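Local coordinates for protein mannan endo-1,6-alpha-mannosidase (Chaetomium thermophilum, PDB 6RY0) that probably acts as a glycoside hydrolase family 76 enzyme on alpha-1,6-mannan linkages, with a likely role in transferring GPI-anchored glycoproteins into the fungal cell wall, at residues A[179-184]-A[189-194]; A[128-133]-A[163-168]; A[115-120]-A[169-174]. All coordinates share one frame; numbering follows the deposited sequence.

Contact 1 of 3, residues A[179-184]-A[189-194]; sequences GLRWQI and AGYNYK
R181 and Y191 form a flat stack: the guanidinium lies on the phenol ring with planes 10° apart and centres 4.3 Å apart. The straight run from CG to NE lays R181 CD over the middle of the same ring face, 3.4 Å from the Y191 centroid, a CH-pi contact, and the turn about CD-NE (chi4 -94°) brings the guanidinium nearly parallel to the ring.

Three hydrogen bonds join the segments. R181 NH1 meets Y191 O at 2.9 Å, nearly straight (165°); the acceptor is in the guanidinium plane, but the donor stands above the carbonyl plane. W182 N bonds Y193 O at 2.8 Å. The extended K194 chain brings NZ within 3.1 Å of G179 O; NZ also bonds T175 O, and a water accepting from it lies within hydrogen-bonding distance of G179 O. D173 adds a salt bridge to each of R181 and K194.

Apolar packing is modest, with W182 CE3 4.0 Å from Y193 CD2. A CB on G190, which opens a type I turn, would run into the W182 ring.

This turn leads into a small antiparallel sheet, strands 193-195 and 245-247, while W182 NE1 bonds D128 of helix 127-142.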
ATOM      1  N   GLY A 179      -9.694  17.939  -3.539  1.00 10.04           N
ATOM      2  CA  GLY A 179      -9.003  16.706  -3.879  1.00  9.16           C
ATOM      3  C   GLY A 179      -7.571  16.938  -4.311  1.00  8.47           C
ATOM      4  O   GLY A 179      -7.233  17.978  -4.882  1.00 10.28           O
ATOM      5  N   LEU A 180      -6.726  15.963  -4.042  1.00  7.96           N
ATOM      6  CA  LEU A 180      -5.378  15.940  -4.569  1.00  8.12           C
ATOM      7  C   LEU A 180      -5.370  15.554  -6.036  1.00  8.19           C
ATOM      8  O   LEU A 180      -6.097  14.677  -6.492  1.00  9.07           O
ATOM      9  CB  LEU A 180      -4.523  14.906  -3.827  1.00  7.95           C
ATOM     10  CG  LEU A 180      -4.175  15.195  -2.381  1.00  8.44           C
ATOM     11  CD1 LEU A 180      -3.479  13.995  -1.773  1.00  9.27           C
ATOM     12  CD2 LEU A 180      -3.294  16.399  -2.280  1.00  9.19           C
ATOM     13  N   ARG A 181      -4.461  16.206  -6.754  1.00  8.55           N
ATOM     14  CA  ARG A 181      -4.015  15.767  -8.061  1.00  8.88           C
ATOM     15  C   ARG A 181      -3.105  14.555  -7.928  1.00  8.96           C
ATOM     16  O   ARG A 181      -2.450  14.352  -6.911  1.00  9.96           O
ATOM     17  CB  ARG A 181      -3.298  16.908  -8.791  1.00  9.51           C
ATOM     18  CG  ARG A 181      -4.201  18.120  -9.027  1.00  9.63           C
ATOM     19  CD  ARG A 181      -3.391  19.338  -9.410  1.00 10.42           C
ATOM     20  NE  ARG A 181      -4.223  20.525  -9.609  1.00 10.85           N
ATOM     21  CZ  ARG A 181      -4.691  20.917 -10.798  1.00 11.75           C
ATOM     22  NH1 ARG A 181      -4.473  20.177 -11.879  1.00 11.60           N
ATOM     23  NH2 ARG A 181      -5.369  22.054 -10.896  1.00 12.96           N
ATOM     24  N   TRP A 182      -3.032  13.770  -8.989  0.95  9.25           N
ATOM     25  CA  TRP A 182      -2.168  12.615  -9.021  0.95  9.83           C
ATOM     26  C   TRP A 182      -0.719  13.001  -8.777  0.95 10.35           C
ATOM     27  O   TRP A 182      -0.029  12.378  -7.968  0.95 11.64           O
ATOM     28  CB  TRP A 182      -2.342  11.928 -10.366  0.95 10.64           C
ATOM     29  CG  TRP A 182      -1.594  10.679 -10.537  0.95 13.55           C
ATOM     30  CD1 TRP A 182      -1.077   9.851  -9.570  0.95 15.51           C
ATOM     31  CD2 TRP A 182      -1.322  10.063 -11.768  0.95 16.39           C
ATOM     32  NE1 TRP A 182      -0.512   8.730 -10.149  0.95 18.44           N
ATOM     33  CE2 TRP A 182      -0.628   8.860 -11.508  0.95 18.81           C
ATOM     34  CE3 TRP A 182      -1.582  10.419 -13.090  0.95 18.63           C
ATOM     35  CZ2 TRP A 182      -0.205   8.020 -12.524  0.95 20.63           C
ATOM     36  CZ3 TRP A 182      -1.171   9.597 -14.084  0.95 20.78           C
ATOM     37  CH2 TRP A 182      -0.474   8.414 -13.808  0.95 21.55           C
ATOM     38  N   GLN A 183      -0.240  13.988  -9.533  1.00 10.34           N
ATOM     39  CA  GLN A 183       1.150  14.406  -9.521  1.00 10.90           C
ATOM     40  C   GLN A 183       1.413  15.586  -8.613  1.00 10.63           C
ATOM     41  O   GLN A 183       0.539  16.425  -8.389  1.00 10.31           O
ATOM     42  CB  GLN A 183       1.581  14.738 -10.931  1.00 12.17           C
ATOM     43  CG  GLN A 183       1.466  13.554 -11.900  1.00 14.42           C
ATOM     44  CD  GLN A 183       2.375  12.399 -11.484  1.00 17.54           C
ATOM     45  OE1 GLN A 183       3.564  12.594 -11.267  1.00 19.08           O
ATOM     46  NE2 GLN A 183       1.787  11.236 -11.242  1.00 19.16           N
ATOM     47  N   ILE A 184       2.641  15.634  -8.092  1.00 10.97           N
ATOM     48  CA  ILE A 184       3.091  16.743  -7.278  1.00 11.27           C
ATOM     49  C   ILE A 184       3.606  17.907  -8.122  1.00 12.61           C
ATOM     50  O   ILE A 184       3.163  19.027  -7.969  1.00 12.82           O
ATOM     51  CB  ILE A 184       4.078  16.268  -6.161  1.00 11.57           C
ATOM     52  CG1 ILE A 184       3.338  15.365  -5.181  1.00 11.78           C
ATOM     53  CG2 ILE A 184       4.711  17.464  -5.462  1.00 12.61           C
ATOM     54  CD1 ILE A 184       4.249  14.496  -4.361  1.00 11.86           C
ATOM     55  N   ALA A 189       3.310  14.982 -16.350  1.00 24.88           N
ATOM     56  CA  ALA A 189       2.128  14.450 -17.016  1.00 23.44           C
ATOM     57  C   ALA A 189       1.232  13.803 -15.972  1.00 20.56           C
ATOM     58  O   ALA A 189       1.695  13.051 -15.119  1.00 21.30           O
ATOM     59  CB  ALA A 189       2.526  13.433 -18.088  1.00 24.49           C
ATOM     60  N   GLY A 190      -0.045  14.131 -16.033  1.00 18.38           N
ATOM     61  CA  GLY A 190      -0.990  13.590 -15.081  1.00 16.01           C
ATOM     62  C   GLY A 190      -1.372  14.550 -13.963  1.00 13.28           C
ATOM     63  O   GLY A 190      -2.199  14.208 -13.123  1.00 12.63           O
ATOM     64  N   TYR A 191      -0.793  15.752 -13.963  1.00 13.01           N
ATOM     65  CA  TYR A 191      -1.150  16.748 -12.957  1.00 11.81           C
ATOM     66  C   TYR A 191      -2.624  17.142 -13.066  1.00 10.97           C
ATOM     67  O   TYR A 191      -3.220  17.561 -12.088  1.00 10.90           O
ATOM     68  CB  TYR A 191      -0.270  17.974 -13.107  1.00 13.18           C
ATOM     69  CG  TYR A 191      -0.415  19.025 -12.019  1.00 12.89           C
ATOM     70  CD1 TYR A 191       0.105  18.827 -10.735  1.00 12.48           C
ATOM     71  CD2 TYR A 191      -1.022  20.233 -12.294  1.00 13.44           C
ATOM     72  CE1 TYR A 191       0.012  19.819  -9.762  1.00 13.04           C
ATOM     73  CE2 TYR A 191      -1.119  21.218 -11.338  1.00 13.40           C
ATOM     74  CZ  TYR A 191      -0.601  21.013 -10.075  1.00 13.75           C
ATOM     75  OH  TYR A 191      -0.708  22.025  -9.131  1.00 15.71           O
ATOM     76  N   ASN A 192      -3.209  16.992 -14.254  1.00 11.17           N
ATOM     77  CA  ASN A 192      -4.616  17.288 -14.474  1.00 11.34           C
ATOM     78  C   ASN A 192      -5.578  16.165 -14.076  1.00 10.56           C
ATOM     79  O   ASN A 192      -6.781  16.334 -14.211  1.00 11.05           O
ATOM     80  CB  ASN A 192      -4.846  17.646 -15.948  1.00 13.43           C
ATOM     81  CG  ASN A 192      -4.601  16.471 -16.901  1.00 15.94           C
ATOM     82  OD1 ASN A 192      -3.827  15.574 -16.640  1.00 17.63           O
ATOM     83  ND2 ASN A 192      -5.271  16.495 -18.034  1.00 18.98           N
ATOM     84  N   TYR A 193      -5.058  15.047 -13.578  1.00 10.10           N
ATOM     85  CA  TYR A 193      -5.881  13.910 -13.190  1.00  9.94           C
ATOM     86  C   TYR A 193      -5.983  13.876 -11.668  1.00  9.60           C
ATOM     87  O   TYR A 193      -4.979  13.718 -10.974  1.00 11.50           O
ATOM     88  CB  TYR A 193      -5.243  12.626 -13.710  1.00 10.45           C
ATOM     89  CG  TYR A 193      -6.073  11.361 -13.645  1.00 10.65           C
ATOM     90  CD1 TYR A 193      -7.362  11.316 -14.158  1.00 12.43           C
ATOM     91  CD2 TYR A 193      -5.536  10.163 -13.165  1.00 10.83           C
ATOM     92  CE1 TYR A 193      -8.099  10.131 -14.148  1.00 12.30           C
ATOM     93  CE2 TYR A 193      -6.274   8.984 -13.162  1.00 11.35           C
ATOM     94  CZ  TYR A 193      -7.549   8.971 -13.669  1.00 11.83           C
ATOM     95  OH  TYR A 193      -8.318   7.824 -13.696  1.00 13.09           O
ATOM     96  N   LYS A 194      -7.186  14.050 -11.143  1.00  8.95           N
ATOM     97  CA  LYS A 194      -7.417  13.891  -9.708  1.00  9.43           C
ATOM     98  C   LYS A 194      -7.934  12.477  -9.517  1.00 10.00           C
ATOM     99  O   LYS A 194      -9.042  12.148  -9.925  1.00 10.63           O
ATOM    100  CB  LYS A 194      -8.391  14.932  -9.174  1.00  9.38           C
ATOM    101  CG  LYS A 194      -7.787  16.335  -9.093  1.00  9.62           C
ATOM    102  CD  LYS A 194      -8.604  17.362  -8.366  1.00 10.09           C
ATOM    103  CE  LYS A 194      -7.739  18.561  -8.059  1.00  9.82           C
ATOM    104  NZ  LYS A 194      -8.435  19.583  -7.210  1.00 10.43           N
TER
HETATM  105  O   HOH W   1      -6.064  20.375  -5.802  1.00 10.98           O

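Contact 2 of 3, residues A[128-133]-A[163-168]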
ATOM      1  N   ASP A 128       0.585   9.526  -4.815  1.00  7.78           N
ATOM      2  CA  ASP A 128       0.525   8.099  -4.504  1.00  8.41           C
ATOM      3  C   ASP A 128       1.919   7.499  -4.268  1.00  7.88           C
ATOM      4  O   ASP A 128       2.106   6.718  -3.346  1.00  8.30           O
ATOM      5  CB  ASP A 128      -0.218   7.316  -5.614  1.00 10.76           C
ATOM      6  CG  ASP A 128       0.299   7.553  -7.047  1.00 11.27           C
ATOM      7  OD1 ASP A 128       0.943   8.577  -7.328  1.00 11.75           O
ATOM      8  OD2 ASP A 128       0.081   6.678  -7.907  1.00 14.35           O
ATOM      9  N   ASP A 129       2.892   7.855  -5.098  1.00  7.36           N
ATOM     10  CA  ASP A 129       4.225   7.311  -4.916  1.00  7.66           C
ATOM     11  C   ASP A 129       4.776   7.696  -3.551  1.00  7.15           C
ATOM     12  O   ASP A 129       5.266   6.861  -2.787  1.00  7.56           O
ATOM     13  CB  ASP A 129       5.186   7.795  -6.002  1.00  9.06           C
ATOM     14  CG  ASP A 129       4.680   7.561  -7.375  1.00 10.91           C
ATOM     15  OD1 ASP A 129       4.011   8.424  -7.912  1.00 16.41           O
ATOM     16  OD2 ASP A 129       4.916   6.505  -7.933  1.00 12.95           O
ATOM     17  N   GLN A 130       4.708   8.986  -3.248  1.00  7.14           N
ATOM     18  CA  GLN A 130       5.147   9.494  -1.951  1.00  6.74           C
ATOM     19  C   GLN A 130       4.314   8.861  -0.830  1.00  6.99           C
ATOM     20  O   GLN A 130       4.853   8.469   0.218  1.00  7.24           O
ATOM     21  CB  GLN A 130       4.993  11.022  -1.931  1.00  7.07           C
ATOM     22  CG  GLN A 130       5.514  11.645  -0.667  1.00  7.18           C
ATOM     23  CD  GLN A 130       5.009  13.046  -0.406  1.00  7.36           C
ATOM     24  OE1 GLN A 130       3.967  13.450  -0.938  1.00  8.58           O
ATOM     25  NE2 GLN A 130       5.713  13.782   0.445  1.00  7.43           N
ATOM     26  N   GLY A 131       3.019   8.741  -1.062  1.00  7.39           N
ATOM     27  CA  GLY A 131       2.124   8.165  -0.092  1.00  8.04           C
ATOM     28  C   GLY A 131       2.471   6.756   0.278  1.00  7.27           C
ATOM     29  O   GLY A 131       2.397   6.424   1.461  1.00  8.29           O
ATOM     30  N   PHE A 132       2.837   5.923  -0.694  1.00  7.60           N
ATOM     31  CA  PHE A 132       3.182   4.536  -0.358  1.00  7.59           C
ATOM     32  C   PHE A 132       4.398   4.459   0.551  1.00  6.92           C
ATOM     33  O   PHE A 132       4.438   3.624   1.453  1.00  7.38           O
ATOM     34  CB  PHE A 132       3.358   3.692  -1.608  1.00  9.18           C
ATOM     35  CG  PHE A 132       2.113   3.019  -2.034  1.00 12.20           C
ATOM     36  CD1 PHE A 132       1.790   1.782  -1.546  1.00 16.12           C
ATOM     37  CD2 PHE A 132       1.227   3.633  -2.912  1.00 13.99           C
ATOM     38  CE1 PHE A 132       0.591   1.150  -1.912  1.00 18.15           C
ATOM     39  CE2 PHE A 132       0.037   3.010  -3.250  1.00 17.06           C
ATOM     40  CZ  PHE A 132      -0.251   1.769  -2.726  1.00 18.41           C
ATOM     41  N   TRP A 133       5.403   5.314   0.335  1.00  6.89           N
ATOM     42  CA  TRP A 133       6.536   5.369   1.257  1.00  6.80           C
ATOM     43  C   TRP A 133       6.093   5.838   2.626  1.00  6.04           C
ATOM     44  O   TRP A 133       6.506   5.284   3.640  1.00  6.96           O
ATOM     45  CB  TRP A 133       7.642   6.270   0.699  1.00  7.49           C
ATOM     46  CG  TRP A 133       8.435   5.646  -0.405  1.00  6.99           C
ATOM     47  CD1 TRP A 133       8.277   5.802  -1.733  1.00  8.42           C
ATOM     48  CD2 TRP A 133       9.543   4.748  -0.234  1.00  6.85           C
ATOM     49  NE1 TRP A 133       9.228   5.051  -2.413  1.00  9.02           N
ATOM     50  CE2 TRP A 133      10.029   4.418  -1.505  1.00  7.91           C
ATOM     51  CE3 TRP A 133      10.160   4.192   0.883  1.00  8.11           C
ATOM     52  CZ2 TRP A 133      11.115   3.548  -1.684  1.00  9.60           C
ATOM     53  CZ3 TRP A 133      11.239   3.341   0.705  1.00 10.12           C
ATOM     54  CH2 TRP A 133      11.705   3.032  -0.565  1.00 10.44           C
ATOM     55  N   TRP A 163       2.370  13.206   5.251  1.00  6.54           N
ATOM     56  CA  TRP A 163       1.023  13.701   5.419  1.00  7.20           C
ATOM     57  C   TRP A 163       0.994  15.234   5.368  1.00  6.94           C
ATOM     58  O   TRP A 163       0.134  15.833   4.730  1.00  7.26           O
ATOM     59  CB  TRP A 163       0.441  13.166   6.742  1.00  7.74           C
ATOM     60  CG  TRP A 163      -0.982  13.640   6.976  1.00  7.85           C
ATOM     61  CD1 TRP A 163      -2.126  13.022   6.572  1.00  7.86           C
ATOM     62  CD2 TRP A 163      -1.374  14.841   7.607  1.00  7.67           C
ATOM     63  NE1 TRP A 163      -3.208  13.771   6.906  1.00  7.42           N
ATOM     64  CE2 TRP A 163      -2.772  14.908   7.535  1.00  7.77           C
ATOM     65  CE3 TRP A 163      -0.673  15.875   8.251  1.00  8.08           C
ATOM     66  CZ2 TRP A 163      -3.485  15.981   8.061  1.00  8.64           C
ATOM     67  CZ3 TRP A 163      -1.359  16.923   8.771  1.00  9.42           C
ATOM     68  CH2 TRP A 163      -2.756  16.986   8.666  1.00  9.33           C
ATOM     69  N   THR A 164       1.938  15.876   6.077  1.00  6.71           N
ATOM     70  CA  THR A 164       1.957  17.325   6.142  1.00  7.30           C
ATOM     71  C   THR A 164       2.174  17.932   4.758  1.00  7.35           C
ATOM     72  O   THR A 164       1.494  18.901   4.380  1.00  8.05           O
ATOM     73  CB  THR A 164       3.019  17.795   7.144  1.00  8.09           C
ATOM     74  OG1 THR A 164       2.642  17.390   8.461  1.00  8.30           O
ATOM     75  CG2 THR A 164       3.139  19.312   7.101  1.00  9.15           C
ATOM     76  N   THR A 165       3.099  17.401   3.975  1.00  7.04           N
ATOM     77  CA  THR A 165       3.305  17.904   2.636  1.00  7.37           C
ATOM     78  C   THR A 165       2.076  17.690   1.775  1.00  7.38           C
ATOM     79  O   THR A 165       1.785  18.520   0.892  1.00  8.33           O
ATOM     80  CB  THR A 165       4.559  17.335   1.957  1.00  8.66           C
ATOM     81  OG1 THR A 165       4.406  15.937   1.704  1.00 10.09           O
ATOM     82  CG2 THR A 165       5.831  17.643   2.728  1.00  9.64           C
ATOM     83  N   GLN A 166       1.340  16.615   2.000  1.00  7.40           N
ATOM     84  CA  GLN A 166       0.116  16.336   1.251  1.00  7.57           C
ATOM     85  C   GLN A 166      -1.040  17.225   1.667  1.00  8.27           C
ATOM     86  O   GLN A 166      -1.944  17.449   0.874  1.00  9.59           O
ATOM     87  CB  GLN A 166      -0.243  14.840   1.335  1.00  7.57           C
ATOM     88  CG  GLN A 166       0.734  14.015   0.557  1.00  8.36           C
ATOM     89  CD  GLN A 166       0.424  12.578   0.450  1.00 11.90           C
ATOM     90  OE1 GLN A 166      -0.532  12.104   1.028  1.00 16.55           O
ATOM     91  NE2 GLN A 166       1.211  11.877  -0.346  1.00 13.46           N
ATOM     92  N   ALA A 167      -0.997  17.740   2.892  1.00  8.46           N
ATOM     93  CA  ALA A 167      -1.989  18.682   3.417  1.00  8.65           C
ATOM     94  C   ALA A 167      -1.678  20.129   3.042  1.00  9.31           C
ATOM     95  O   ALA A 167      -2.468  21.017   3.302  1.00 11.04           O
ATOM     96  CB  ALA A 167      -2.057  18.563   4.926  1.00  8.83           C
ATOM     97  N   SER A 168      -0.529  20.398   2.426  1.00  9.57           N
ATOM     98  CA  SER A 168      -0.093  21.757   2.173  1.00  9.82           C
ATOM     99  C   SER A 168      -1.067  22.441   1.224  1.00 10.00           C
ATOM    100  O   SER A 168      -1.594  21.820   0.303  1.00 10.12           O
ATOM    101  CB  SER A 168       1.328  21.712   1.623  1.00 10.91           C
ATOM    102  OG  SER A 168       1.938  22.991   1.573  1.00 11.39           O
TER
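Q130 spans the gap to helix 155-167 with a single amide, using both of its ends on consecutive residues. CG stands opposite the backbone N (chi1 -176°) and the chain runs on extended, which carries the amide across to T165 and Q166. Its NE2 gives a hydrogen bond to T165 OG1 at 2.8 Å, the hydroxyl being tucked between its own backbone N and carbonyl carbon and also bonded to V162 O. Q166, likewise extended beyond CG, slides past Q130 in the opposite direction, and its NE2 reaches Q130 OE1 at 3.2 Å from above the carbonyl plane. The two amide planes stand 70° apart, so they are not stacked. Outside partners grip the same amide: D115 O takes a bond from NE2, and R171 NH1 gives one to OE1. With an alanine here, Q166 NE2 and T165 OG1 would probably lose their bonds across the helix pair, and D115 O and R171 NH1 one each.

Segments 128-133 and 163-167 run nearly antiparallel, their axes at 153° and 10.7 Å apart at closest approach, a helix packing joined by a buried amide. D129 and W133 turn to helix 76-93, whereas Q166 and W163 pack on F202 of helix 196-213.

Contact 3 of 3, residues A[115-120]-A[169-174]; sequences DYQPPN and PERHDG
Q117 and R171 meet although their CA atoms are 14.4 Å apart, the first in an irregular loop and the second closing a short 3-10 segment, 169-171, so side chains alone make this loop-to-loop tie. Both chains are extended, and they come at each other from opposite directions. In each, CG lies beside the backbone N and opposite the carbonyl carbon (chi1 -55° in Q117, -63° in R171).

Q117 OE1 lies at the edge of the R171 guanidinium, near its plane, 2.9 Å from NH2; the N-H points off line, at 130°, and the bond is weak. The amide and guanidinium planes are steeply inclined to each other. A water bridges the two, accepting from Q117 NE2 at 3.0 Å and only weakly from R171 NH2.

D115 fixes the glutamine from its own loop. D115 OD1 accepts from Q117 N at 3.0 Å, an Asx turn, and D115 OD2 takes Q117 NE2 at 2.9 Å. Both donors come from above the carboxylate plane. With NE2 committed in this way, the amide's rotation is set and OE1 is left facing the arginine. R171 NH1 is held more firmly by Q130, so the guanidinium is shared between a loop and helix 127-142.

The arginine chain runs along the C-terminal end of helix 155-167, touching T165 and Q166, with I184 packed against it. The Q117-R171 pair thus joins the loop before helix 127-142 to the loop after helix 155-167, while H172 NE2, bonded to Q166 O, fastens the second loop to the end of that helix.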
ATOM      1  N   ASP A 115      11.004  13.611   3.933  1.00  7.17           N
ATOM      2  CA  ASP A 115       9.617  13.723   3.525  1.00  7.38           C
ATOM      3  C   ASP A 115       9.285  12.805   2.356  1.00  6.67           C
ATOM      4  O   ASP A 115       8.212  12.922   1.765  1.00  6.90           O
ATOM      5  CB  ASP A 115       9.242  15.157   3.177  1.00  7.90           C
ATOM      6  CG  ASP A 115      10.025  15.723   2.026  1.00  7.93           C
ATOM      7  OD1 ASP A 115      10.922  15.024   1.518  1.00  8.07           O
ATOM      8  OD2 ASP A 115       9.731  16.878   1.641  1.00  9.14           O
ATOM      9  N   TYR A 116      10.191  11.879   2.008  1.00  6.66           N
ATOM     10  CA  TYR A 116      10.010  11.009   0.849  1.00  6.86           C
ATOM     11  C   TYR A 116       9.765  11.794  -0.433  1.00  7.07           C
ATOM     12  O   TYR A 116       9.029  11.352  -1.316  1.00  7.66           O
ATOM     13  CB  TYR A 116       8.978   9.895   1.109  1.00  7.08           C
ATOM     14  CG  TYR A 116       9.538   8.826   2.006  1.00  6.91           C
ATOM     15  CD1 TYR A 116      10.583   8.035   1.570  1.00  6.92           C
ATOM     16  CD2 TYR A 116       9.060   8.588   3.280  1.00  7.14           C
ATOM     17  CE1 TYR A 116      11.150   7.068   2.372  1.00  7.35           C
ATOM     18  CE2 TYR A 116       9.612   7.601   4.103  1.00  7.36           C
ATOM     19  CZ  TYR A 116      10.665   6.866   3.647  1.00  7.16           C
ATOM     20  OH  TYR A 116      11.203   5.913   4.481  1.00  8.60           O
ATOM     21  N   GLN A 117      10.482  12.922  -0.586  1.00  7.32           N
ATOM     22  CA  GLN A 117      10.526  13.649  -1.846  1.00  7.75           C
ATOM     23  C   GLN A 117      11.956  13.844  -2.327  1.00  8.58           C
ATOM     24  O   GLN A 117      12.395  14.958  -2.585  1.00 10.80           O
ATOM     25  CB  GLN A 117       9.813  14.996  -1.740  1.00  8.07           C
ATOM     26  CG  GLN A 117       8.380  14.825  -1.245  1.00  8.19           C
ATOM     27  CD  GLN A 117       7.562  16.067  -1.401  1.00  8.95           C
ATOM     28  OE1 GLN A 117       6.821  16.205  -2.380  1.00 10.18           O
ATOM     29  NE2 GLN A 117       7.695  17.000  -0.466  1.00  9.23           N
ATOM     30  N   PRO A 118      12.709  12.751  -2.479  1.00  8.58           N
ATOM     31  CA  PRO A 118      14.051  12.900  -3.001  1.00 10.05           C
ATOM     32  C   PRO A 118      13.962  13.461  -4.465  1.00 11.31           C
ATOM     33  O   PRO A 118      13.256  12.976  -5.301  1.00 13.12           O
ATOM     34  CB  PRO A 118      14.588  11.467  -2.964  1.00 10.84           C
ATOM     35  CG  PRO A 118      13.418  10.597  -3.083  1.00  9.70           C
ATOM     36  CD  PRO A 118      12.343  11.342  -2.286  1.00  8.71           C
ATOM     37  N   PRO A 119      14.638  14.592  -4.748  0.69 11.84           N
ATOM     38  CA  PRO A 119      14.363  15.272  -6.033  0.69 13.10           C
ATOM     39  C   PRO A 119      14.934  14.540  -7.236  0.69 12.47           C
ATOM     40  O   PRO A 119      14.488  14.762  -8.379  0.69 12.79           O
ATOM     41  CB  PRO A 119      15.031  16.652  -5.856  0.69 15.04           C
ATOM     42  CG  PRO A 119      16.064  16.460  -4.805  0.69 15.12           C
ATOM     43  CD  PRO A 119      15.458  15.430  -3.858  0.69 12.83           C
ATOM     44  N   ASN A 120      15.921  13.678  -7.002  0.69 11.99           N
ATOM     45  CA  ASN A 120      16.374  12.870  -8.127  0.69 11.97           C
ATOM     46  C   ASN A 120      15.241  12.082  -8.704  0.69 10.09           C
ATOM     47  O   ASN A 120      15.263  11.771  -9.875  0.69  9.48           O
ATOM     48  CB  ASN A 120      17.533  11.974  -7.753  0.69 15.01           C
ATOM     49  CG  ASN A 120      18.832  12.753  -7.653  0.69 20.05           C
ATOM     50  OD1 ASN A 120      18.863  13.982  -7.841  0.69 21.74           O
ATOM     51  ND2 ASN A 120      19.895  12.059  -7.318  0.69 21.83           N
ATOM     52  N   PRO A 169      -1.297  23.745   1.423  1.00 10.56           N
ATOM     53  CA  PRO A 169      -2.392  24.375   0.689  1.00 11.67           C
ATOM     54  C   PRO A 169      -2.284  24.339  -0.833  1.00 11.55           C
ATOM     55  O   PRO A 169      -3.325  24.270  -1.502  1.00 12.04           O
ATOM     56  CB  PRO A 169      -2.408  25.800   1.249  1.00 13.74           C
ATOM     57  CG  PRO A 169      -1.223  25.948   2.086  1.00 14.15           C
ATOM     58  CD  PRO A 169      -0.739  24.629   2.457  1.00 11.98           C
ATOM     59  N   GLU A 170      -1.080  24.352  -1.404  1.00 11.25           N
ATOM     60  CA  GLU A 170      -0.975  24.347  -2.875  1.00 11.98           C
ATOM     61  C   GLU A 170      -1.410  23.027  -3.493  1.00 11.60           C
ATOM     62  O   GLU A 170      -1.671  22.962  -4.714  1.00 13.30           O
ATOM     63  CB  GLU A 170       0.443  24.700  -3.343  1.00 12.64           C
ATOM     64  CG  GLU A 170       1.508  23.602  -3.237  1.00 13.27           C
ATOM     65  CD  GLU A 170       1.953  23.239  -1.824  1.00 12.47           C
ATOM     66  OE1 GLU A 170       1.620  23.948  -0.838  1.00 12.64           O
ATOM     67  OE2 GLU A 170       2.676  22.235  -1.710  1.00 13.34           O
ATOM     68  N   ARG A 171      -1.529  21.991  -2.657  1.00 10.00           N
ATOM     69  CA  ARG A 171      -1.998  20.714  -3.170  1.00  9.42           C
ATOM     70  C   ARG A 171      -3.527  20.585  -3.120  1.00  9.50           C
ATOM     71  O   ARG A 171      -4.056  19.566  -3.538  1.00  9.68           O
ATOM     72  CB  ARG A 171      -1.327  19.549  -2.448  1.00  9.12           C
ATOM     73  CG  ARG A 171       0.161  19.512  -2.653  1.00  9.30           C
ATOM     74  CD  ARG A 171       0.764  18.133  -2.365  1.00  9.14           C
ATOM     75  NE  ARG A 171       2.220  18.201  -2.382  1.00  8.78           N
ATOM     76  CZ  ARG A 171       3.045  17.246  -1.977  1.00  8.90           C
ATOM     77  NH1 ARG A 171       2.602  16.037  -1.682  1.00  8.91           N
ATOM     78  NH2 ARG A 171       4.326  17.530  -1.846  1.00 10.38           N
ATOM     79  N   HIS A 172      -4.221  21.615  -2.626  1.00 10.01           N
ATOM     80  CA  HIS A 172      -5.682  21.596  -2.496  1.00 10.27           C
ATOM     81  C   HIS A 172      -6.256  22.847  -3.094  1.00 11.17           C
ATOM     82  O   HIS A 172      -6.520  23.802  -2.385  1.00 14.51           O
ATOM     83  CB  HIS A 172      -6.067  21.476  -1.011  1.00 10.91           C
ATOM     84  CG  HIS A 172      -5.550  20.228  -0.406  1.00 10.59           C
ATOM     85  ND1 HIS A 172      -6.260  19.056  -0.427  1.00 10.15           N
ATOM     86  CD2 HIS A 172      -4.333  19.938   0.120  1.00 10.00           C
ATOM     87  CE1 HIS A 172      -5.514  18.096   0.091  1.00 10.56           C
ATOM     88  NE2 HIS A 172      -4.335  18.601   0.421  1.00 10.11           N
ATOM     89  N   ASP A 173      -6.515  22.814  -4.386  1.00 10.97           N
ATOM     90  CA  ASP A 173      -7.080  23.951  -5.069  1.00 11.01           C
ATOM     91  C   ASP A 173      -8.590  23.765  -5.286  1.00 10.93           C
ATOM     92  O   ASP A 173      -9.183  22.812  -4.788  1.00 12.51           O
ATOM     93  CB  ASP A 173      -6.273  24.286  -6.349  1.00 11.80           C
ATOM     94  CG  ASP A 173      -6.456  23.305  -7.495  1.00 11.51           C
ATOM     95  OD1 ASP A 173      -7.486  22.632  -7.581  1.00 11.07           O
ATOM     96  OD2 ASP A 173      -5.547  23.256  -8.360  1.00 14.25           O
ATOM     97  N   GLY A 174      -9.224  24.710  -5.975  1.00 12.42           N
ATOM     98  CA  GLY A 174     -10.667  24.705  -6.086  1.00 13.07           C
ATOM     99  C   GLY A 174     -11.193  23.862  -7.226  1.00 12.57           C
ATOM    100  O   GLY A 174     -12.408  23.676  -7.314  1.00 13.22           O
TER
HETATM  101  O   HOH W   2       6.391  19.650  -0.495  1.00 16.96           O

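In the fold
Along the chain, contact 2 is nested inside the loop closed by contact 3, and contact 1 follows both. Contacts 2 and 3 are closest, with centres 7 Å apart; contact 1 lies 11 Å from contact 3 and 13 Å from contact 2, all on the same side of the chain's centre. Helices 127-142 and 155-167 supply contact 2, and the loops preceding the first and following the second supply contact 3. That second loop runs on into contact 1 and strand 193-195. Together they knit one flank of the helical domain, an (alpha/alpha)6 barrel as in GH76 relatives, with D129, a known calcium ligand of this protein but without the ion here, next to Q130.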